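Long-range contacts in scyllo-inosose 3-dehydrogenase (Thermotoga maritima, PDB 3IP1), which catalyses the NAD+-dependent oxidation of scyllo-inosose to 3-dehydro-scyllo-inosose, a step that probably belongs to myo-inositol breakdown: residues 201-206 against 339-344; 283-288 against 313-318; 38-43 against 81-86. All blocks are in the same frame, centred on the assembly; numbering follows the deposited sequence.

Contact 1: residues 201-206 against 339-344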
loop_
_atom_site.group_PDB
_atom_site.type_symbol
_atom_site.label_atom_id
_atom_site.label_comp_id
_atom_site.label_asym_id
_atom_site.label_seq_id
_atom_site.Cartn_x
_atom_site.Cartn_y
_atom_site.Cartn_z
ATOM N N TYR A 201 -16.332 -9.685 1.242
ATOM C CA TYR A 201 -15.173 -9.205 1.993
ATOM C C TYR A 201 -13.955 -9.052 1.083
ATOM O O TYR A 201 -13.301 -8.022 1.116
ATOM C CB TYR A 201 -14.873 -10.141 3.167
ATOM C CG TYR A 201 -13.896 -9.606 4.197
ATOM C CD1 TYR A 201 -12.526 -9.540 3.924
ATOM C CD2 TYR A 201 -14.338 -9.213 5.475
ATOM C CE1 TYR A 201 -11.611 -9.064 4.887
ATOM C CE2 TYR A 201 -13.447 -8.758 6.440
ATOM C CZ TYR A 201 -12.078 -8.678 6.135
ATOM O OH TYR A 201 -11.180 -8.220 7.076
ATOM N N ASN A 202 -13.670 -10.077 0.280
ATOM C CA ASN A 202 -12.565 -10.035 -0.683
ATOM C C ASN A 202 -12.745 -8.862 -1.652
ATOM O O ASN A 202 -11.795 -8.162 -1.994
ATOM C CB ASN A 202 -12.491 -11.353 -1.463
ATOM C CG ASN A 202 -11.301 -11.414 -2.433
ATOM O OD1 ASN A 202 -10.142 -11.422 -2.019
ATOM N ND2 ASN A 202 -11.594 -11.498 -3.733
ATOM N N ALA A 203 -13.984 -8.635 -2.067
ATOM C CA ALA A 203 -14.269 -7.591 -3.015
ATOM C C ALA A 203 -14.052 -6.202 -2.433
ATOM O O ALA A 203 -13.454 -5.365 -3.090
ATOM C CB ALA A 203 -15.684 -7.750 -3.570
ATOM N N VAL A 204 -14.502 -5.954 -1.205
ATOM C CA VAL A 204 -14.427 -4.584 -0.661
ATOM C C VAL A 204 -13.193 -4.230 0.199
ATOM O O VAL A 204 -12.773 -3.056 0.227
ATOM C CB VAL A 204 -15.725 -4.140 0.081
ATOM C CG1 VAL A 204 -16.915 -4.203 -0.867
ATOM C CG2 VAL A 204 -15.990 -4.970 1.328
ATOM N N ILE A 205 -12.638 -5.230 0.888
ATOM C CA ILE A 205 -11.508 -5.024 1.801
ATOM C C ILE A 205 -10.203 -5.338 1.080
ATOM O O ILE A 205 -9.306 -4.491 1.032
ATOM C CB ILE A 205 -11.630 -5.901 3.095
ATOM C CG1 ILE A 205 -12.914 -5.590 3.869
ATOM C CG2 ILE A 205 -10.380 -5.745 4.008
ATOM C CD1 ILE A 205 -13.171 -4.130 4.140
ATOM N N VAL A 206 -10.109 -6.546 0.515
ATOM C CA VAL A 206 -8.885 -7.002 -0.140
ATOM C C VAL A 206 -8.638 -6.367 -1.520
ATOM O O VAL A 206 -7.595 -5.762 -1.736
ATOM C CB VAL A 206 -8.833 -8.548 -0.270
ATOM C CG1 VAL A 206 -7.469 -8.997 -0.838
ATOM C CG2 VAL A 206 -9.095 -9.216 1.105
ATOM N N VAL A 339 -11.339 -1.842 -9.948
ATOM C CA VAL A 339 -10.758 -3.152 -9.667
ATOM C C VAL A 339 -11.805 -4.242 -9.914
ATOM O O VAL A 339 -12.994 -4.084 -9.615
ATOM C CB VAL A 339 -10.177 -3.271 -8.203
ATOM C CG1 VAL A 339 -9.122 -2.189 -7.930
ATOM C CG2 VAL A 339 -11.275 -3.180 -7.152
ATOM N N GLY A 340 -11.366 -5.352 -10.477
ATOM C CA GLY A 340 -12.213 -6.510 -10.548
ATOM C C GLY A 340 -11.912 -7.402 -9.361
ATOM O O GLY A 340 -10.806 -7.377 -8.810
ATOM N N SER A 341 -12.891 -8.207 -8.973
ATOM C CA SER A 341 -12.732 -9.127 -7.856
ATOM C C SER A 341 -13.395 -10.456 -8.174
ATOM O O SER A 341 -14.414 -10.486 -8.874
ATOM C CB SER A 341 -13.377 -8.530 -6.606
ATOM O OG SER A 341 -13.192 -9.383 -5.493
ATOM N N GLN A 342 -12.830 -11.543 -7.657
ATOM C CA GLN A 342 -13.492 -12.856 -7.704
ATOM C C GLN A 342 -12.987 -13.732 -6.552
ATOM O O GLN A 342 -11.838 -13.563 -6.091
ATOM C CB GLN A 342 -13.264 -13.564 -9.048
ATOM C CG GLN A 342 -11.948 -14.356 -9.140
ATOM C CD GLN A 342 -11.784 -15.127 -10.451
ATOM O OE1 GLN A 342 -12.640 -15.066 -11.327
ATOM N NE2 GLN A 342 -10.667 -15.852 -10.586
ATOM N N GLY A 343 -13.842 -14.641 -6.077
ATOM C CA GLY A 343 -13.411 -15.638 -5.093
ATOM C C GLY A 343 -13.445 -15.164 -3.649
ATOM O O GLY A 343 -13.959 -14.068 -3.333
ATOM N N HIS A 344 -12.893 -15.989 -2.761
ATOM C CA HIS A 344 -13.052 -15.769 -1.328
ATOM C C HIS A 344 -11.877 -16.384 -0.556
ATOM O O HIS A 344 -11.848 -16.333 0.665
ATOM C CB HIS A 344 -14.359 -16.427 -0.892
ATOM C CG HIS A 344 -14.465 -17.855 -1.328
ATOM N ND1 HIS A 344 -15.317 -18.269 -2.329
ATOM C CD2 HIS A 344 -13.786 -18.959 -0.929
ATOM C CE1 HIS A 344 -15.170 -19.571 -2.517
ATOM N NE2 HIS A 344 -14.254 -20.016 -1.674
HETATM O O HOH W 1 -14.641 -11.344 -4.462
#
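A water molecule is gripped by three groups where Asn202 and Ser341 meet. Ser341 OG donates to it at 2.6 Å and Asn202 ND2 at 3.1 Å. The water in turn donates to Gly343 O at 3.0 Å. It thus links helix 194-207 to the chain that leaves strand 337-340. Asn202 holds CG anti to its own N (chi1 -177°), which carries the amide out to the loop. Asn202 ND2 also lies 3.1 Å from Gln342 O, but the angle is too poor for a bond. Ser341 turns its hydroxyl onto the helix backbone, with OG only 3.2 Å from Ala203 CA. Ala203 CB packs beside the same oxygen at 3.5 Å. With an alanine in place of Asn202 the water loses one of its two donors, and the tie from the helix to Gly343 O is likely to be lost. Beyond Gly343 the loop reaches His344, whose NE2 bonds to the backbone of Glu129 and Met130 and whose side chain packs on Glu195, a zinc ligand whose site holds cadmium here. This places the exit of the last Rossmann strand, whose sheet continues into the second subunit, beside the metal-bearing helix 194-207 of a zinc-dependent dehydrogenase.

Contact 2: residues 283-288 against 313-318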
loop_
_atom_site.group_PDB
_atom_site.type_symbol
_atom_site.label_atom_id
_atom_site.label_comp_id
_atom_site.label_asym_id
_atom_site.label_seq_id
_atom_site.Cartn_x
_atom_site.Cartn_y
_atom_site.Cartn_z
ATOM N N ALA A 283 -18.617 9.023 -2.687
ATOM C CA ALA A 283 -18.128 7.843 -1.938
ATOM C C ALA A 283 -16.692 7.461 -2.273
ATOM O O ALA A 283 -16.206 7.734 -3.373
ATOM C CB ALA A 283 -19.058 6.646 -2.147
ATOM N N LYS A 284 -16.013 6.840 -1.311
ATOM C CA LYS A 284 -14.662 6.296 -1.528
ATOM C C LYS A 284 -14.720 4.964 -2.289
ATOM O O LYS A 284 -13.788 4.612 -3.018
ATOM C CB LYS A 284 -13.925 6.155 -0.178
ATOM C CG LYS A 284 -12.575 5.446 -0.188
ATOM C CD LYS A 284 -11.462 6.247 -0.908
ATOM C CE LYS A 284 -10.255 5.295 -1.283
ATOM N NZ LYS A 284 -10.668 4.211 -2.311
ATOM N N LEU A 285 -15.819 4.227 -2.136
ATOM C CA LEU A 285 -15.942 2.918 -2.755
ATOM C C LEU A 285 -17.355 2.641 -3.281
ATOM O O LEU A 285 -18.347 2.864 -2.586
ATOM C CB LEU A 285 -15.521 1.826 -1.748
ATOM C CG LEU A 285 -15.662 0.351 -2.179
ATOM C CD1 LEU A 285 -14.591 -0.067 -3.206
ATOM C CD2 LEU A 285 -15.604 -0.567 -0.968
ATOM N N PHE A 286 -17.419 2.141 -4.507
ATOM C CA PHE A 286 -18.654 1.658 -5.103
ATOM C C PHE A 286 -18.506 0.158 -5.349
ATOM O O PHE A 286 -17.488 -0.295 -5.859
ATOM C CB PHE A 286 -18.950 2.361 -6.434
ATOM C CG PHE A 286 -19.131 3.861 -6.327
ATOM C CD1 PHE A 286 -18.030 4.697 -6.207
ATOM C CD2 PHE A 286 -20.417 4.426 -6.387
ATOM C CE1 PHE A 286 -18.191 6.102 -6.121
ATOM C CE2 PHE A 286 -20.608 5.815 -6.306
ATOM C CZ PHE A 286 -19.503 6.662 -6.175
ATOM N N LEU A 287 -19.522 -0.615 -4.971
ATOM C CA LEU A 287 -19.511 -2.044 -5.233
ATOM C C LEU A 287 -20.562 -2.314 -6.282
ATOM O O LEU A 287 -21.761 -2.079 -6.056
ATOM C CB LEU A 287 -19.800 -2.865 -3.975
ATOM C CG LEU A 287 -19.766 -4.389 -4.188
ATOM C CD1 LEU A 287 -18.324 -4.884 -4.555
ATOM C CD2 LEU A 287 -20.306 -5.159 -3.000
ATOM N N GLU A 288 -20.105 -2.792 -7.434
ATOM C CA GLU A 288 -20.992 -3.139 -8.520
ATOM C C GLU A 288 -21.359 -4.608 -8.351
ATOM O O GLU A 288 -20.601 -5.486 -8.757
ATOM C CB GLU A 288 -20.294 -2.924 -9.870
ATOM C CG GLU A 288 -21.253 -2.733 -11.056
ATOM C CD GLU A 288 -22.353 -3.790 -11.126
ATOM O OE1 GLU A 288 -22.147 -4.873 -11.715
ATOM O OE2 GLU A 288 -23.431 -3.532 -10.571
ATOM N N THR A 313 -12.966 4.165 -5.646
ATOM C CA THR A 313 -12.702 2.882 -6.255
ATOM C C THR A 313 -14.029 2.236 -6.668
ATOM O O THR A 313 -14.986 2.205 -5.878
ATOM C CB THR A 313 -11.934 1.967 -5.272
ATOM O OG1 THR A 313 -10.632 2.512 -5.060
ATOM C CG2 THR A 313 -11.801 0.542 -5.833
ATOM N N VAL A 314 -14.109 1.738 -7.901
ATOM C CA VAL A 314 -15.254 0.918 -8.267
ATOM C C VAL A 314 -14.799 -0.528 -8.310
ATOM O O VAL A 314 -13.929 -0.890 -9.088
ATOM C CB VAL A 314 -15.897 1.285 -9.602
ATOM C CG1 VAL A 314 -17.221 0.509 -9.768
ATOM C CG2 VAL A 314 -16.155 2.748 -9.683
ATOM N N ALA A 315 -15.379 -1.338 -7.432
ATOM C CA ALA A 315 -15.049 -2.756 -7.391
ATOM C C ALA A 315 -16.170 -3.516 -8.101
ATOM O O ALA A 315 -17.356 -3.331 -7.776
ATOM C CB ALA A 315 -14.885 -3.218 -5.938
ATOM N N ILE A 316 -15.796 -4.340 -9.082
ATOM C CA ILE A 316 -16.764 -5.130 -9.856
ATOM C C ILE A 316 -16.732 -6.585 -9.408
ATOM O O ILE A 316 -15.730 -7.266 -9.578
ATOM C CB ILE A 316 -16.501 -5.033 -11.379
ATOM C CG1 ILE A 316 -16.600 -3.574 -11.843
ATOM C CG2 ILE A 316 -17.534 -5.885 -12.169
ATOM C CD1 ILE A 316 -15.820 -3.265 -13.140
ATOM N N VAL A 317 -17.835 -7.043 -8.826
ATOM C CA VAL A 317 -17.902 -8.368 -8.208
ATOM C C VAL A 317 -18.892 -9.299 -8.920
ATOM O O VAL A 317 -18.703 -10.521 -8.948
ATOM C CB VAL A 317 -18.203 -8.285 -6.671
ATOM C CG1 VAL A 317 -19.594 -7.833 -6.404
ATOM C CG2 VAL A 317 -17.935 -9.625 -5.980
ATOM N N ALA A 318 -19.941 -8.721 -9.505
ATOM C CA ALA A 318 -20.938 -9.545 -10.163
ATOM C C ALA A 318 -20.444 -9.924 -11.552
ATOM O O ALA A 318 -19.676 -9.189 -12.166
ATOM C CB ALA A 318 -22.272 -8.840 -10.214
#
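Phe286 N donates to Thr313 O at 2.8 Å, and Phe286 O accepts from Ala315 N on the neighbouring strand. Both bonds are nearly straight. Glu288 N continues the pattern to Ala315 O, and Thr313 N opens it at Lys284 O. At the far end Glu288 O takes Val317 N at 3.2 Å and, weakly, Ala318 N. The strands run parallel, their axes 4.7 Å apart. On one face Leu287 has CG anti to the backbone N (chi1 -179°), beside its own carbonyl carbon. From there Leu287 CD1 meets Ala315 CB and reaches Val317 CG1 at 3.7 Å. Leu285 CD1 lies against Thr313 CG2 and Ala315 CB on the same face. On the other face Phe286 CB touches Val314 CG1 at 4.2 Å, and the ring has Thr313 O at its edge, in plane. These are adjacent strands of the six-stranded parallel Rossmann sheet, joined by helix 293-306 in a beta-alpha-beta crossover. That helix packs on Phe286 through Val303 and Ile304. Helices 194-207 and 224-235 lie against the leucine face: Val204 meets both leucines, and Ala229 meets Leu287. The polar ends are placed by residues further out. Glu288 OE2 bonds to Thr290 OG1. Thr313 OG1 bonds to Gln337 NE2, and Lys284 NZ to Asn311 O. Val317 packs on Ile225, an NAD+-binding position by similarity, and Gln332 of the second subunit bonds to Ile316 O and Ala318 O.

Contact 3: residues 38-43 against 81-86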
loop_
_atom_site.group_PDB
_atom_site.type_symbol
_atom_site.label_atom_id
_atom_site.label_comp_id
_atom_site.label_asym_id
_atom_site.label_seq_id
_atom_site.Cartn_x
_atom_site.Cartn_y
_atom_site.Cartn_z
ATOM N N ARG A 38 -26.487 -29.323 -21.411
ATOM C CA ARG A 38 -27.869 -29.149 -21.858
ATOM C C ARG A 38 -28.826 -30.050 -21.056
ATOM O O ARG A 38 -28.443 -31.148 -20.644
ATOM C CB ARG A 38 -27.920 -29.520 -23.334
ATOM C CG ARG A 38 -29.012 -28.863 -24.114
ATOM C CD ARG A 38 -28.783 -29.130 -25.583
ATOM N NE ARG A 38 -29.730 -28.409 -26.404
ATOM C CZ ARG A 38 -29.896 -28.630 -27.703
ATOM N NH1 ARG A 38 -29.184 -29.570 -28.318
ATOM N NH2 ARG A 38 -30.781 -27.915 -28.375
ATOM N N TYR A 39 -30.059 -29.585 -20.862
ATOM C CA TYR A 39 -31.135 -30.325 -20.168
ATOM C C TYR A 39 -30.742 -30.773 -18.759
ATOM O O TYR A 39 -30.824 -31.947 -18.440
ATOM C CB TYR A 39 -31.624 -31.533 -20.994
ATOM C CG TYR A 39 -31.802 -31.226 -22.481
ATOM C CD1 TYR A 39 -32.781 -30.331 -22.921
ATOM C CD2 TYR A 39 -30.980 -31.823 -23.435
ATOM C CE1 TYR A 39 -32.935 -30.037 -24.285
ATOM C CE2 TYR A 39 -31.138 -31.551 -24.794
ATOM C CZ TYR A 39 -32.112 -30.651 -25.202
ATOM O OH TYR A 39 -32.251 -30.387 -26.529
ATOM N N PRO A 40 -30.325 -29.826 -17.900
ATOM C CA PRO A 40 -29.878 -30.245 -16.574
ATOM C C PRO A 40 -31.038 -30.778 -15.751
ATOM O O PRO A 40 -32.181 -30.365 -15.942
ATOM C CB PRO A 40 -29.370 -28.940 -15.959
ATOM C CG PRO A 40 -30.249 -27.871 -16.631
ATOM C CD PRO A 40 -30.369 -28.357 -18.035
ATOM N N GLU A 41 -30.751 -31.702 -14.845
ATOM C CA GLU A 41 -31.779 -32.184 -13.953
ATOM C C GLU A 41 -31.180 -32.449 -12.573
ATOM O O GLU A 41 -30.141 -33.081 -12.441
ATOM C CB GLU A 41 -32.446 -33.444 -14.520
ATOM C CG GLU A 41 -33.535 -33.974 -13.585
ATOM C CD GLU A 41 -33.990 -35.388 -13.914
ATOM O OE1 GLU A 41 -34.838 -35.913 -13.154
ATOM O OE2 GLU A 41 -33.505 -35.971 -14.918
ATOM N N VAL A 42 -31.848 -31.959 -11.548
ATOM C CA VAL A 42 -31.329 -32.065 -10.202
ATOM C C VAL A 42 -32.161 -33.061 -9.421
ATOM O O VAL A 42 -33.362 -32.890 -9.303
ATOM C CB VAL A 42 -31.353 -30.691 -9.490
ATOM C CG1 VAL A 42 -30.857 -30.831 -8.052
ATOM C CG2 VAL A 42 -30.501 -29.671 -10.274
ATOM N N ARG A 43 -31.521 -34.091 -8.884
ATOM C CA ARG A 43 -32.239 -35.112 -8.134
ATOM C C ARG A 43 -31.483 -35.576 -6.893
ATOM O O ARG A 43 -30.257 -35.634 -6.881
ATOM C CB ARG A 43 -32.575 -36.313 -9.036
ATOM C CG ARG A 43 -34.010 -36.334 -9.558
ATOM C CD ARG A 43 -34.942 -37.198 -8.658
ATOM N NE ARG A 43 -35.349 -38.467 -9.294
ATOM C CZ ARG A 43 -34.841 -39.672 -9.025
ATOM N NH1 ARG A 43 -33.884 -39.839 -8.117
ATOM N NH2 ARG A 43 -35.297 -40.730 -9.678
ATOM N N GLY A 81 -32.340 -25.122 -24.085
ATOM C CA GLY A 81 -31.992 -26.121 -23.073
ATOM C C GLY A 81 -30.582 -26.096 -22.473
ATOM O O GLY A 81 -30.262 -26.938 -21.624
ATOM N N TYR A 82 -29.746 -25.145 -22.889
ATOM C CA TYR A 82 -28.407 -24.980 -22.282
ATOM C C TYR A 82 -28.499 -24.313 -20.923
ATOM O O TYR A 82 -29.293 -23.386 -20.745
ATOM C CB TYR A 82 -27.453 -24.194 -23.198
ATOM C CG TYR A 82 -27.103 -24.996 -24.421
ATOM C CD1 TYR A 82 -26.023 -25.860 -24.416
ATOM C CD2 TYR A 82 -27.902 -24.932 -25.577
ATOM C CE1 TYR A 82 -25.716 -26.627 -25.528
ATOM C CE2 TYR A 82 -27.599 -25.696 -26.700
ATOM C CZ TYR A 82 -26.515 -26.544 -26.660
ATOM O OH TYR A 82 -26.208 -27.308 -27.745
ATOM N N ILE A 83 -27.672 -24.775 -19.981
ATOM C CA ILE A 83 -27.600 -24.167 -18.641
ATOM C C ILE A 83 -27.202 -22.687 -18.753
ATOM O O ILE A 83 -26.540 -22.292 -19.728
ATOM C CB ILE A 83 -26.644 -24.930 -17.699
ATOM C CG1 ILE A 83 -25.185 -24.656 -18.058
ATOM C CG2 ILE A 83 -26.951 -26.424 -17.725
ATOM C CD1 ILE A 83 -24.174 -25.370 -17.195
ATOM N N LEU A 84 -27.630 -21.879 -17.783
ATOM C CA LEU A 84 -27.325 -20.451 -17.769
ATOM C C LEU A 84 -25.915 -20.183 -17.202
ATOM O O LEU A 84 -25.229 -19.272 -17.640
ATOM C CB LEU A 84 -28.408 -19.664 -16.996
ATOM C CG LEU A 84 -29.836 -19.630 -17.586
ATOM C CD1 LEU A 84 -30.662 -18.475 -16.985
ATOM C CD2 LEU A 84 -29.825 -19.515 -19.114
ATOM N N TYR A 85 -25.474 -21.013 -16.258
ATOM C CA TYR A 85 -24.149 -20.854 -15.667
ATOM C C TYR A 85 -23.013 -20.993 -16.684
ATOM O O TYR A 85 -22.834 -22.045 -17.306
ATOM C CB TYR A 85 -23.948 -21.802 -14.483
ATOM C CG TYR A 85 -22.660 -21.540 -13.742
ATOM C CD1 TYR A 85 -22.517 -20.406 -12.924
ATOM C CD2 TYR A 85 -21.585 -22.395 -13.885
ATOM C CE1 TYR A 85 -21.314 -20.151 -12.249
ATOM C CE2 TYR A 85 -20.377 -22.155 -13.229
ATOM C CZ TYR A 85 -20.249 -21.042 -12.414
ATOM O OH TYR A 85 -19.054 -20.834 -11.769
ATOM N N PRO A 86 -22.217 -19.928 -16.830
ATOM C CA PRO A 86 -21.244 -19.880 -17.922
ATOM C C PRO A 86 -19.858 -20.454 -17.606
ATOM O O PRO A 86 -19.031 -20.561 -18.516
ATOM C CB PRO A 86 -21.151 -18.377 -18.237
ATOM C CG PRO A 86 -21.514 -17.675 -16.908
ATOM C CD PRO A 86 -22.275 -18.669 -16.057
#
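Arg38 lies along the loop formed by Gly81 and Tyr82, and each part of its side chain has something to meet. CB stands near Gly81 O. CG comes closer to the same oxygen, at 3.4 Å. The first torsion places CG anti to the Arg38 N (chi1 -154°), and the chain then runs extended to NE. CD sits over a face of the Tyr82 ring, 3.9 Å from the ring centroid and 22° off its normal, a CH-pi contact. NE follows at 3.5 Å from Tyr82 CE2 and bonds to Glu80 O. At the tip the guanidinium lies nearly parallel to the ring, the planes 11° apart, with Tyr82 OH beneath its rim. Tyr39 OH lies over the opposite face. NH1 makes a salt bridge with Asp13 OD2, and Tyr82 OH bonds to Asp13 O, so one residue holds both side chains.

The backbones meet beside this pair. Tyr39 N donates to Gly81 O at 2.8 Å. Arg38 CA makes a CA-H...O contact with the same oxygen, at 3.3 Å. Gly81 has a positive phi, and a CB there would collide with the Tyr39 ring. Further on, Pro40 CG packs on Ile83 CG2 at 3.8 Å.

The contact joins the corner between strands 37-38 and 40-47 to the loop after helix 69-75, at the outer part of the catalytic domain. The methylenes of Arg38 give the Tyr82 ring an apolar neighbour, while the charge at the end of the same side chain is probably balanced largely by Asp13.

From the N terminus, contact 3 comes first. It brings 81-86 back to 38-43 and closes a loop that holds strand 57-66 and helix 69-75 of the catalytic domain. Contact 1 opens later, at 201-206 on helix 194-207, and closes at 339-344 after most of the Rossmann domain has passed. Contact 2 is nested inside that loop and closes around helix 293-306. Contacts 1 and 2 touch. Strands 313-316 and 337-340 are sheet neighbours, and helix 194-207 packs on both segments of contact 2. Contact 3 is in series with them and touches neither; its centre is about 28 Å from that of contact 1.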